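Local coordinates for peptidase S8 and S53, subtilisin, kexin, sedolisin (Mycobacterium smegmatis, PDB 4KG7), which is a subtilisin-like serine protease (a mycosin, MycP3) of the type VII ESX-3 secretion system and probably cleaves proteins through a charge relay, at residues I33-G44 with S294-L305; P78-E86 with G110-F121. One frame throughout, in Å; residues are numbered along the deposited sequence. Where two conformers were deposited one is given.

Contact 1. Residues I33-G44 with S294-L305; sequences ITTSVLPGTDPG and SNAPDGGLSNAL
Asn303 and Asn295 each use both ends of a side-chain amide to grip the loop 33-44. Asn303 OD1 accepts from Leu38 N at 2.8 Å in a nearly straight bond, while its ND2 gives a hydrogen to Thr41 OG1 at 2.9 Å, in the amide plane. The Thr41 hydroxyl donates to a lone pair of Leu38 O, which also accepts from Thr41 N, the bond that closes the type II turn, so one amide fixes both its ends. Asn295 ND2 reaches a lone pair of Ile33 O (2.9 Å) and its OD1 takes the hydrogen of Thr35 N. Between the two asparagines the backbones pair: Ser36 N donates to Ala304 O and Asn303 N to Ser36 O, a classic beta bulge opposite Ser36. The loop between strand 26-28 and helix 48-53 is thereby tied to the antiparallel sheet of strands 292-293, 301-306 and 312-314 in the subtilisin fold. The tight part is the buried Thr35: OG1 sits between the backbone N and the carbonyl carbon (chi1 52°), facing Ser302 OG, and the two hydroxyls are hydrogen-bonded at 2.8 Å. Water 1 is 2.6 Å from Thr35 OG1, and Thr35 CG2 leans on Leu305 CD2. The solvent side is looser: Ser36 and the exposed Val37 point away from 294-305, Val37 CG2 just reaching Leu301 O (3.5 Å), and Pro43 CB meets Leu301 CB modestly at 4.2 Å.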
loop_
_atom_site.group_PDB
_atom_site.type_symbol
_atom_site.label_atom_id
_atom_site.label_comp_id
_atom_site.label_asym_id
_atom_site.label_seq_id
_atom_site.Cartn_x
_atom_site.Cartn_y
_atom_site.Cartn_z
ATOM N N ILE A 33 10.913 -1.502 -16.656
ATOM C CA ILE A 33 11.627 -0.439 -15.953
ATOM C C ILE A 33 12.287 -1.071 -14.730
ATOM O O ILE A 33 11.735 -1.988 -14.110
ATOM C CB ILE A 33 10.578 0.624 -15.481
ATOM C CG1 ILE A 33 9.988 1.309 -16.709
ATOM C CG2 ILE A 33 11.150 1.665 -14.535
ATOM C CD1 ILE A 33 11.035 1.741 -17.673
ATOM N N THR A 34 13.461 -0.574 -14.378
ATOM C CA THR A 34 14.072 -0.822 -13.101
ATOM C C THR A 34 14.351 0.491 -12.387
ATOM O O THR A 34 14.601 1.519 -13.041
ATOM C CB THR A 34 15.372 -1.616 -13.222
ATOM O OG1 THR A 34 16.312 -0.911 -14.050
ATOM C CG2 THR A 34 15.095 -2.996 -13.834
ATOM N N THR A 35 14.320 0.447 -11.059
ATOM C CA THR A 35 14.704 1.597 -10.236
ATOM C C THR A 35 16.226 1.736 -10.162
ATOM O O THR A 35 16.948 0.745 -10.245
ATOM C CB THR A 35 14.120 1.463 -8.818
ATOM O OG1 THR A 35 14.459 0.179 -8.266
ATOM C CG2 THR A 35 12.637 1.574 -8.851
ATOM N N SER A 36 16.696 2.964 -10.016
ATOM C CA SER A 36 18.104 3.303 -10.172
ATOM C C SER A 36 18.544 4.219 -9.030
ATOM O O SER A 36 17.737 4.682 -8.239
ATOM C CB SER A 36 18.348 4.054 -11.529
ATOM O OG SER A 36 17.900 3.283 -12.643
ATOM N N VAL A 37 19.841 4.486 -8.990
ATOM C CA VAL A 37 20.406 5.451 -8.046
ATOM C C VAL A 37 20.396 6.859 -8.648
ATOM O O VAL A 37 20.941 7.094 -9.711
ATOM C CB VAL A 37 21.825 5.028 -7.612
ATOM C CG1 VAL A 37 22.465 6.034 -6.680
ATOM C CG2 VAL A 37 21.776 3.667 -6.924
ATOM N N LEU A 38 19.837 7.811 -7.901
ATOM C CA LEU A 38 19.808 9.197 -8.313
ATOM C C LEU A 38 21.205 9.798 -8.173
ATOM O O LEU A 38 21.753 9.785 -7.084
ATOM C CB LEU A 38 18.808 9.937 -7.416
ATOM C CG LEU A 38 18.483 11.376 -7.773
ATOM C CD1 LEU A 38 17.840 11.438 -9.157
ATOM C CD2 LEU A 38 17.559 11.930 -6.692
ATOM N N PRO A 39 21.783 10.342 -9.262
ATOM C CA PRO A 39 23.105 10.890 -9.110
ATOM C C PRO A 39 23.195 11.997 -8.058
ATOM O O PRO A 39 22.265 12.799 -7.898
ATOM C CB PRO A 39 23.430 11.409 -10.513
ATOM C CG PRO A 39 22.675 10.491 -11.414
ATOM C CD PRO A 39 21.402 10.230 -10.683
ATOM N N GLY A 40 24.283 11.981 -7.298
ATOM C CA GLY A 40 24.468 12.965 -6.257
ATOM C C GLY A 40 23.921 12.566 -4.913
ATOM O O GLY A 40 24.067 13.318 -3.943
ATOM N N THR A 41 23.293 11.401 -4.836
ATOM C CA THR A 41 22.772 10.900 -3.570
ATOM C C THR A 41 23.647 9.770 -3.057
ATOM O O THR A 41 24.430 9.177 -3.795
ATOM C CB THR A 41 21.321 10.375 -3.694
ATOM O OG1 THR A 41 21.284 9.238 -4.563
ATOM C CG2 THR A 41 20.377 11.460 -4.194
ATOM N N ASP A 42 23.451 9.459 -1.777
ATOM C CA ASP A 42 24.098 8.339 -1.133
ATOM C C ASP A 42 22.979 7.465 -0.546
ATOM O O ASP A 42 22.554 7.671 0.603
ATOM C CB ASP A 42 25.032 8.829 -0.033
ATOM C CG ASP A 42 25.703 7.698 0.699
ATOM O OD1 ASP A 42 25.600 6.534 0.236
ATOM O OD2 ASP A 42 26.301 7.981 1.753
ATOM N N PRO A 43 22.479 6.507 -1.355
ATOM C CA PRO A 43 21.377 5.673 -0.853
ATOM C C PRO A 43 21.760 4.796 0.310
ATOM O O PRO A 43 20.868 4.317 0.994
ATOM C CB PRO A 43 21.010 4.776 -2.041
ATOM C CG PRO A 43 21.732 5.313 -3.205
ATOM C CD PRO A 43 22.847 6.175 -2.741
ATOM N N GLY A 44 23.062 4.571 0.502
ATOM C CA GLY A 44 23.565 3.707 1.589
ATOM C C GLY A 44 23.529 4.353 2.956
ATOM O O GLY A 44 23.617 3.658 3.970
ATOM N N SER A 294 16.105 -2.541 -5.301
ATOM C CA SER A 294 15.914 -2.475 -6.734
ATOM C C SER A 294 15.498 -3.813 -7.319
ATOM O O SER A 294 15.913 -4.860 -6.798
ATOM C CB SER A 294 17.227 -2.021 -7.393
ATOM O OG SER A 294 17.095 -1.974 -8.807
ATOM N N ASN A 295 14.693 -3.768 -8.386
ATOM C CA ASN A 295 14.407 -4.947 -9.226
ATOM C C ASN A 295 15.448 -5.194 -10.328
ATOM O O ASN A 295 15.295 -6.108 -11.127
ATOM C CB ASN A 295 13.020 -4.855 -9.857
ATOM C CG ASN A 295 12.858 -3.630 -10.760
ATOM O OD1 ASN A 295 13.470 -2.596 -10.525
ATOM N ND2 ASN A 295 11.973 -3.731 -11.757
ATOM N N ALA A 296 16.497 -4.383 -10.386
ATOM C CA ALA A 296 17.621 -4.661 -11.299
ATOM C C ALA A 296 18.301 -5.960 -10.874
ATOM O O ALA A 296 18.207 -6.369 -9.730
ATOM C CB ALA A 296 18.622 -3.518 -11.265
ATOM N N PRO A 297 19.025 -6.610 -11.794
ATOM C CA PRO A 297 19.605 -7.915 -11.484
ATOM C C PRO A 297 20.462 -7.990 -10.215
ATOM O O PRO A 297 20.421 -8.994 -9.518
ATOM C CB PRO A 297 20.454 -8.216 -12.724
ATOM C CG PRO A 297 19.756 -7.481 -13.821
ATOM C CD PRO A 297 19.183 -6.241 -13.207
ATOM N N ASP A 298 21.218 -6.946 -9.900
ATOM C CA ASP A 298 22.047 -6.976 -8.683
ATOM C C ASP A 298 21.231 -6.897 -7.390
ATOM O O ASP A 298 21.704 -7.295 -6.312
ATOM C CB ASP A 298 23.094 -5.865 -8.724
ATOM C CG ASP A 298 24.176 -6.106 -9.793
ATOM O OD1 ASP A 298 24.354 -7.267 -10.271
ATOM O OD2 ASP A 298 24.861 -5.121 -10.157
ATOM N N GLY A 299 20.004 -6.381 -7.484
ATOM C CA GLY A 299 19.142 -6.255 -6.324
ATOM C C GLY A 299 19.668 -5.400 -5.177
ATOM O O GLY A 299 19.333 -5.641 -4.014
ATOM N N GLY A 300 20.412 -4.351 -5.509
ATOM C CA GLY A 300 20.945 -3.450 -4.513
ATOM C C GLY A 300 19.964 -2.352 -4.206
ATOM O O GLY A 300 18.766 -2.456 -4.515
ATOM N N LEU A 301 20.461 -1.293 -3.594
ATOM C CA LEU A 301 19.620 -0.157 -3.218
ATOM C C LEU A 301 19.359 0.797 -4.373
ATOM O O LEU A 301 20.220 1.013 -5.231
ATOM C CB LEU A 301 20.246 0.622 -2.069
ATOM C CG LEU A 301 20.553 -0.144 -0.790
ATOM C CD1 LEU A 301 21.040 0.867 0.242
ATOM C CD2 LEU A 301 19.329 -0.855 -0.260
ATOM N N SER A 302 18.145 1.342 -4.394
ATOM C CA SER A 302 17.765 2.356 -5.397
ATOM C C SER A 302 16.860 3.405 -4.794
ATOM O O SER A 302 16.271 3.229 -3.728
ATOM C CB SER A 302 17.052 1.713 -6.588
ATOM O OG SER A 302 15.906 1.051 -6.088
ATOM N N ASN A 303 16.775 4.534 -5.465
ATOM C CA ASN A 303 16.056 5.691 -4.953
ATOM C C ASN A 303 15.530 6.599 -6.052
ATOM O O ASN A 303 15.306 7.774 -5.831
ATOM C CB ASN A 303 16.906 6.445 -3.930
ATOM C CG ASN A 303 18.139 7.093 -4.535
ATOM O OD1 ASN A 303 18.482 6.830 -5.667
ATOM N ND2 ASN A 303 18.835 7.888 -3.751
ATOM N N ALA A 304 15.346 6.055 -7.251
ATOM C CA ALA A 304 14.880 6.863 -8.379
ATOM C C ALA A 304 14.229 6.032 -9.455
ATOM O O ALA A 304 14.501 4.845 -9.580
ATOM C CB ALA A 304 16.016 7.671 -8.989
ATOM N N LEU A 305 13.416 6.716 -10.254
ATOM C CA LEU A 305 12.802 6.195 -11.473
ATOM C C LEU A 305 12.897 7.209 -12.573
ATOM O O LEU A 305 12.955 8.387 -12.299
ATOM C CB LEU A 305 11.314 6.018 -11.270
ATOM C CG LEU A 305 10.913 4.767 -10.577
ATOM C CD1 LEU A 305 9.499 4.944 -10.032
ATOM C CD2 LEU A 305 10.991 3.631 -11.576
HETATM O O HOH W 1 12.685 -1.475 -7.343
#

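Contact 2. Residues P78-E86 with G110-F121; sequences PGPRLPNVE and GLIAGQPGPDGF
Arg81 spans this contact, its backbone O accepting from Gln115 N while its side chain runs on along the loop 114-121. From CB, CG lies anti to the carbonyl carbon and packs against Gly299 O of contact 1 (3.6 Å). A bend at chi2 (-61°) brings CD to 4.0 Å from Gln115 O, and a second at chi3 (-76°) swings NE onto that oxygen. NE donates to Gln115 O at 2.8 Å, from above the carbonyl plane, and NH2 gives a second hydrogen to the same oxygen. At the end, NH1 meets Asp119 OD2 at 2.7 Å and NH2 meets Asp119 OD1 at 2.9 Å, an end-on salt bridge using both syn lone pairs, the planes 21° apart. Gly117 CA lies over one guanidinium face. This loop leaves helix 104-113 of the beta-alpha-beta unit formed with strands 85-90 and 129-134, and Arg81 pins it to the turn preceding the first strand. Asp119 OD1 also accepts from Phe121 N, an Asx turn, which helps fix the carboxylate. At the other end Asn84 ND2 donates to Ala113 O (3.1 Å) and to Ala128 O, whereas its buried OD1 finds no partner. Pro83 CD packs on Gln115 CG at 3.6 Å.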
loop_
_atom_site.group_PDB
_atom_site.type_symbol
_atom_site.label_atom_id
_atom_site.label_comp_id
_atom_site.label_asym_id
_atom_site.label_seq_id
_atom_site.Cartn_x
_atom_site.Cartn_y
_atom_site.Cartn_z
ATOM N N PRO A 78 12.905 -11.062 -6.502
ATOM C CA PRO A 78 13.789 -11.522 -5.443
ATOM C C PRO A 78 15.238 -11.151 -5.687
ATOM O O PRO A 78 15.676 -11.009 -6.803
ATOM C CB PRO A 78 13.612 -13.058 -5.458
ATOM C CG PRO A 78 12.368 -13.311 -6.265
ATOM C CD PRO A 78 12.300 -12.185 -7.246
ATOM N N GLY A 79 15.970 -10.967 -4.601
ATOM C CA GLY A 79 17.390 -10.742 -4.707
ATOM C C GLY A 79 18.022 -10.852 -3.347
ATOM O O GLY A 79 17.378 -11.267 -2.409
ATOM N N PRO A 80 19.300 -10.476 -3.226
ATOM C CA PRO A 80 19.959 -10.632 -1.923
ATOM C C PRO A 80 19.326 -9.886 -0.760
ATOM O O PRO A 80 19.461 -10.308 0.399
ATOM C CB PRO A 80 21.376 -10.119 -2.171
ATOM C CG PRO A 80 21.556 -10.150 -3.634
ATOM C CD PRO A 80 20.225 -10.054 -4.291
ATOM N N ARG A 81 18.631 -8.789 -1.038
ATOM C CA ARG A 81 17.973 -8.042 0.033
ATOM C C ARG A 81 16.518 -8.465 0.215
ATOM O O ARG A 81 15.860 -8.028 1.164
ATOM C CB ARG A 81 18.068 -6.550 -0.247
ATOM C CG ARG A 81 19.490 -6.058 -0.464
ATOM C CD ARG A 81 20.407 -6.273 0.725
ATOM N NE ARG A 81 20.209 -5.333 1.824
ATOM C CZ ARG A 81 20.815 -4.153 1.957
ATOM N NH1 ARG A 81 21.686 -3.723 1.051
ATOM N NH2 ARG A 81 20.540 -3.396 3.007
ATOM N N LEU A 82 16.025 -9.318 -0.692
ATOM C CA LEU A 82 14.685 -9.895 -0.604
ATOM C C LEU A 82 14.722 -11.394 -0.903
ATOM O O LEU A 82 14.209 -11.849 -1.918
ATOM C CB LEU A 82 13.725 -9.197 -1.558
ATOM C CG LEU A 82 13.329 -7.789 -1.163
ATOM C CD1 LEU A 82 12.782 -7.047 -2.377
ATOM C CD2 LEU A 82 12.367 -7.788 0.036
ATOM N N PRO A 83 15.337 -12.163 0.000
ATOM C CA PRO A 83 15.356 -13.613 -0.055
ATOM C C PRO A 83 14.105 -14.193 0.631
ATOM O O PRO A 83 13.938 -15.425 0.717
ATOM C CB PRO A 83 16.595 -13.935 0.775
ATOM C CG PRO A 83 16.582 -12.897 1.852
ATOM C CD PRO A 83 16.055 -11.648 1.179
ATOM N N ASN A 84 13.250 -13.327 1.178
ATOM C CA ASN A 84 12.148 -13.763 2.024
ATOM C C ASN A 84 10.801 -13.579 1.324
ATOM O O ASN A 84 9.806 -13.193 1.979
ATOM C CB ASN A 84 12.169 -13.006 3.373
ATOM C CG ASN A 84 12.170 -11.485 3.217
ATOM O OD1 ASN A 84 12.727 -10.941 2.263
ATOM N ND2 ASN A 84 11.585 -10.797 4.199
ATOM N N VAL A 85 10.776 -13.835 0.003
ATOM C CA VAL A 85 9.535 -13.649 -0.795
ATOM C C VAL A 85 8.982 -14.928 -1.428
ATOM O O VAL A 85 9.674 -15.650 -2.168
ATOM C CB VAL A 85 9.727 -12.625 -1.923
ATOM C CG1 VAL A 85 8.376 -12.199 -2.496
ATOM C CG2 VAL A 85 10.515 -11.424 -1.433
ATOM N N GLU A 86 7.716 -15.169 -1.143
ATOM C CA GLU A 86 6.958 -16.351 -1.548
ATOM C C GLU A 86 6.101 -15.978 -2.761
ATOM O O GLU A 86 5.553 -14.871 -2.820
ATOM C CB GLU A 86 6.067 -16.808 -0.363
ATOM C CG GLU A 86 5.065 -17.925 -0.662
ATOM C CD GLU A 86 4.158 -18.281 0.518
ATOM O OE1 GLU A 86 4.362 -17.762 1.638
ATOM O OE2 GLU A 86 3.218 -19.072 0.329
ATOM N N GLY A 110 10.661 -4.038 -0.263
ATOM C CA GLY A 110 11.875 -3.697 0.436
ATOM C C GLY A 110 11.638 -2.889 1.693
ATOM O O GLY A 110 12.252 -3.121 2.739
ATOM N N LEU A 111 10.724 -1.924 1.623
ATOM C CA LEU A 111 10.426 -1.115 2.796
ATOM C C LEU A 111 9.816 -1.955 3.906
ATOM O O LEU A 111 10.046 -1.703 5.084
ATOM C CB LEU A 111 9.506 0.055 2.453
ATOM C CG LEU A 111 10.128 1.160 1.608
ATOM C CD1 LEU A 111 9.035 2.186 1.326
ATOM C CD2 LEU A 111 11.309 1.809 2.290
ATOM N N ILE A 112 8.979 -2.926 3.523
ATOM C CA ILE A 112 8.256 -3.764 4.473
ATOM C C ILE A 112 9.206 -4.728 5.176
ATOM O O ILE A 112 9.201 -4.805 6.383
ATOM C CB ILE A 112 7.099 -4.532 3.810
ATOM C CG1 ILE A 112 6.083 -3.528 3.270
ATOM C CG2 ILE A 112 6.465 -5.511 4.821
ATOM C CD1 ILE A 112 5.000 -4.146 2.412
ATOM N N ALA A 113 10.013 -5.461 4.412
ATOM C CA ALA A 113 10.780 -6.571 4.990
ATOM C C ALA A 113 12.075 -6.830 4.239
ATOM O O ALA A 113 12.639 -7.926 4.330
ATOM C CB ALA A 113 9.932 -7.820 5.001
ATOM N N GLY A 114 12.634 -5.807 3.597
ATOM C CA GLY A 114 13.995 -5.916 3.072
ATOM C C GLY A 114 15.019 -6.187 4.183
ATOM O O GLY A 114 14.815 -5.823 5.332
ATOM N N GLN A 115 16.116 -6.824 3.810
ATOM C CA GLN A 115 17.104 -7.250 4.782
ATOM C C GLN A 115 18.140 -6.181 5.022
ATOM O O GLN A 115 18.511 -5.444 4.104
ATOM C CB GLN A 115 17.786 -8.523 4.313
ATOM C CG GLN A 115 16.829 -9.684 4.147
ATOM C CD GLN A 115 16.086 -9.959 5.433
ATOM O OE1 GLN A 115 16.717 -10.351 6.444
ATOM N NE2 GLN A 115 14.774 -9.751 5.426
ATOM N N PRO A 116 18.633 -6.091 6.264
ATOM C CA PRO A 116 19.794 -5.243 6.519
ATOM C C PRO A 116 20.982 -5.786 5.740
ATOM O O PRO A 116 20.971 -6.921 5.290
ATOM C CB PRO A 116 20.009 -5.368 8.032
ATOM C CG PRO A 116 19.361 -6.649 8.394
ATOM C CD PRO A 116 18.165 -6.770 7.489
ATOM N N GLY A 117 21.998 -4.965 5.569
ATOM C CA GLY A 117 23.137 -5.352 4.760
ATOM C C GLY A 117 24.300 -4.418 5.016
ATOM O O GLY A 117 24.366 -3.770 6.074
ATOM N N PRO A 118 25.219 -4.318 4.038
ATOM C CA PRO A 118 26.452 -3.560 4.225
ATOM C C PRO A 118 26.261 -2.062 3.968
ATOM O O PRO A 118 27.034 -1.432 3.236
ATOM C CB PRO A 118 27.381 -4.202 3.194
ATOM C CG PRO A 118 26.476 -4.564 2.072
ATOM C CD PRO A 118 25.164 -4.957 2.708
ATOM N N ASP A 119 25.240 -1.500 4.598
ATOM C CA ASP A 119 24.830 -0.125 4.388
ATOM C C ASP A 119 23.781 0.202 5.448
ATOM O O ASP A 119 23.571 -0.595 6.366
ATOM C CB ASP A 119 24.261 0.046 2.990
ATOM C CG ASP A 119 23.160 -0.952 2.689
ATOM O OD1 ASP A 119 22.249 -1.129 3.543
ATOM O OD2 ASP A 119 23.189 -1.541 1.592
ATOM N N GLY A 120 23.153 1.374 5.340
ATOM C CA GLY A 120 22.200 1.863 6.345
ATOM C C GLY A 120 20.764 1.485 6.097
ATOM O O GLY A 120 19.896 1.971 6.803
ATOM N N PHE A 121 20.509 0.610 5.127
ATOM C CA PHE A 121 19.109 0.288 4.776
ATOM C C PHE A 121 18.605 -0.984 5.448
ATOM O O PHE A 121 19.301 -1.979 5.506
ATOM C CB PHE A 121 18.923 0.130 3.269
ATOM C CG PHE A 121 17.530 -0.322 2.911
ATOM C CD1 PHE A 121 16.497 0.598 2.888
ATOM C CD2 PHE A 121 17.232 -1.664 2.696
ATOM C CE1 PHE A 121 15.217 0.196 2.643
ATOM C CE2 PHE A 121 15.937 -2.068 2.425
ATOM C CZ PHE A 121 14.930 -1.134 2.416
#

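The two contacts lie side by side, their centres about 13 Å apart, on the same side of the chain's centre. They touch directly: Leu301 CD1 of contact 1 packs 3.5 Å from Asp119 OD2 of contact 2, Leu301 CD2 is 3.7 Å from Phe121 CG, and Gly44 O probably accepts a hydrogen bond from Gly120 N (2.7 Å). Leu301 thus joins the loop 33-44 to the segment held by Arg81. Of the two, contact 1 lies closer to the predicted charge relay of Asp73, His104 and Ser319: the Leu305 side chain is about 6 Å from that of His104. Helix 104-113 begins at His104, and contact 2 takes in its far end, with Gly110 about 10 Å from the Asp73 side chain and about 11 Å from that of His104.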